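Local coordinates for macrolide export ATP-binding/permease protein MacB (Actinobacillus actinomycetemcomitans, PDB 3FTJ) that probably serves as the inner-membrane ABC transporter of the tripartite MacAB-TdeA efflux system, giving resistance to macrolides, and is represented here by its periplasmic region, at residues A[162-167]-A[171-176]. Sequence-based numbering, arbitrary orientation.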
loop_
_atom_site.group_PDB
_atom_site.type_symbol
_atom_site.label_atom_id
_atom_site.label_comp_id
_atom_site.label_asym_id
_atom_site.label_seq_id
_atom_site.Cartn_x
_atom_site.Cartn_y
_atom_site.Cartn_z
ATOM N N THR A 162 -11.491 -0.574 -6.560
ATOM C CA THR A 162 -12.065 0.682 -7.042
ATOM C C THR A 162 -11.090 1.471 -7.904
ATOM O O THR A 162 -11.452 1.989 -8.959
ATOM C CB THR A 162 -12.472 1.572 -5.867
ATOM O OG1 THR A 162 -13.237 0.796 -4.939
ATOM C CG2 THR A 162 -13.308 2.753 -6.351
ATOM N N VAL A 163 -9.845 1.554 -7.456
ATOM C CA VAL A 163 -8.839 2.334 -8.161
ATOM C C VAL A 163 -8.456 1.678 -9.487
ATOM O O VAL A 163 -8.328 2.347 -10.506
ATOM C CB VAL A 163 -7.608 2.575 -7.271
ATOM C CG1 VAL A 163 -6.487 3.211 -8.060
ATOM C CG2 VAL A 163 -7.997 3.462 -6.127
ATOM N N LEU A 164 -8.304 0.360 -9.472
ATOM C CA LEU A 164 -7.969 -0.377 -10.676
ATOM C C LEU A 164 -9.140 -0.329 -11.651
ATOM O O LEU A 164 -8.962 -0.055 -12.826
ATOM C CB LEU A 164 -7.631 -1.837 -10.341
ATOM C CG LEU A 164 -6.302 -2.100 -9.626
ATOM C CD1 LEU A 164 -6.240 -3.529 -9.129
ATOM C CD2 LEU A 164 -5.115 -1.789 -10.549
ATOM N N ASN A 165 -10.339 -0.616 -11.158
ATOM C CA ASN A 165 -11.505 -0.728 -12.027
ATOM C C ASN A 165 -11.913 0.619 -12.634
ATOM O O ASN A 165 -12.318 0.684 -13.788
ATOM C CB ASN A 165 -12.685 -1.366 -11.278
ATOM C CG ASN A 165 -12.489 -2.865 -11.017
ATOM O OD1 ASN A 165 -11.777 -3.551 -11.752
ATOM N ND2 ASN A 165 -13.141 -3.378 -9.971
ATOM N N LYS A 166 -11.779 1.691 -11.862
ATOM C CA LYS A 166 -12.337 2.986 -12.249
ATOM C C LYS A 166 -11.306 4.062 -12.589
ATOM O O LYS A 166 -11.619 5.021 -13.295
ATOM C CB LYS A 166 -13.288 3.497 -11.157
ATOM C CG LYS A 166 -14.535 2.625 -10.970
ATOM C CD LYS A 166 -15.271 2.974 -9.681
ATOM C CE LYS A 166 -16.657 2.326 -9.619
ATOM N NZ LYS A 166 -16.599 0.895 -9.212
ATOM N N ILE A 167 -10.085 3.919 -12.091
ATOM C CA ILE A 167 -9.074 4.955 -12.299
ATOM C C ILE A 167 -7.971 4.540 -13.276
ATOM O O ILE A 167 -7.857 5.093 -14.370
ATOM C CB ILE A 167 -8.398 5.380 -10.972
ATOM C CG1 ILE A 167 -9.443 5.717 -9.901
ATOM C CG2 ILE A 167 -7.482 6.561 -11.205
ATOM C CD1 ILE A 167 -10.227 6.968 -10.183
ATOM N N SER A 171 -5.151 -4.917 -13.895
ATOM C CA SER A 171 -5.053 -5.624 -12.620
ATOM C C SER A 171 -3.618 -5.612 -12.095
ATOM O O SER A 171 -3.281 -6.364 -11.182
ATOM C CB SER A 171 -5.543 -7.075 -12.757
ATOM O OG SER A 171 -4.604 -7.867 -13.468
ATOM N N ARG A 172 -2.776 -4.765 -12.680
ATOM C CA ARG A 172 -1.376 -4.677 -12.274
ATOM C C ARG A 172 -1.144 -3.589 -11.241
ATOM O O ARG A 172 -1.833 -2.575 -11.238
ATOM C CB ARG A 172 -0.482 -4.476 -13.493
ATOM C CG ARG A 172 -0.296 -5.761 -14.251
ATOM C CD ARG A 172 0.054 -5.541 -15.697
ATOM N NE ARG A 172 -0.060 -6.792 -16.437
ATOM C CZ ARG A 172 0.969 -7.572 -16.746
ATOM N NH1 ARG A 172 2.200 -7.222 -16.387
ATOM N NH2 ARG A 172 0.770 -8.700 -17.420
ATOM N N ILE A 173 -0.160 -3.806 -10.367
ATOM C CA ILE A 173 0.024 -2.949 -9.202
ATOM C C ILE A 173 1.484 -2.600 -8.926
ATOM O O ILE A 173 2.393 -3.187 -9.507
ATOM C CB ILE A 173 -0.580 -3.611 -7.956
ATOM C CG1 ILE A 173 0.038 -5.003 -7.766
ATOM C CG2 ILE A 173 -2.092 -3.680 -8.069
ATOM C CD1 ILE A 173 -0.609 -5.811 -6.687
ATOM N N GLY A 174 1.692 -1.645 -8.027
ATOM C CA GLY A 174 3.014 -1.125 -7.742
ATOM C C GLY A 174 3.776 -1.944 -6.722
ATOM O O GLY A 174 5.003 -2.070 -6.808
ATOM N N SER A 175 3.046 -2.504 -5.757
ATOM C CA SER A 175 3.640 -3.367 -4.742
ATOM C C SER A 175 2.599 -4.206 -3.991
ATOM O O SER A 175 1.392 -3.988 -4.108
ATOM C CB SER A 175 4.456 -2.538 -3.743
ATOM O OG SER A 175 3.624 -1.680 -2.977
ATOM N N ILE A 176 3.093 -5.162 -3.217
ATOM C CA ILE A 176 2.270 -6.023 -2.385
ATOM C C ILE A 176 2.935 -6.147 -1.025
ATOM O O ILE A 176 4.086 -6.574 -0.927
ATOM C CB ILE A 176 2.179 -7.455 -2.980
ATOM C CG1 ILE A 176 1.511 -7.435 -4.356
ATOM C CG2 ILE A 176 1.440 -8.386 -2.035
ATOM C CD1 ILE A 176 1.728 -8.718 -5.156
#
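The carbonyl oxygen of Arg172 points to the side chain of Leu164: methyl carbon CD2 of Leu164 lies 3.4 Å from Arg172 O, with a C-O-CD2 angle near 137°. This is a van der Waals approach of a methyl to a carbonyl, and no hydrogen bond joins the two segments. The motif is a helix-loop-strand connection in the periplasmic core domain of MacB, where helix 160-168 hands the chain through a short loop to strand 175-180 of the mixed sheet.

Leu164 alone carries the helix side. Its CG stands anti to its own carbonyl carbon, beside the backbone N (chi1 -72°), and from there the two methyls fork toward the returning chain. While CD2 takes the carbonyl, CD1 rests against the backbone at Ser171, 4.2 Å from Ser171 CA. Leu164 CA and Ser171 CA, 6.3 Å apart, are the nearest CA pair across the two segments.

Little surface is buried here, 124 Å² in all, but Ile37 of helix 37-44 packs on both Leu164 and Ile173, adding a third wall. Backbone hydrogen bonds tie Ser171 to Ile37 and Ile173 to Leu35. Arg172 turns from the helix, its NH1 hydrogen-bonded to Gln33 O. Further along, the apolar contact closes with methyl CD1 of Leu164 lying 4.3 Å from the branch methyl CG2 of Ile173.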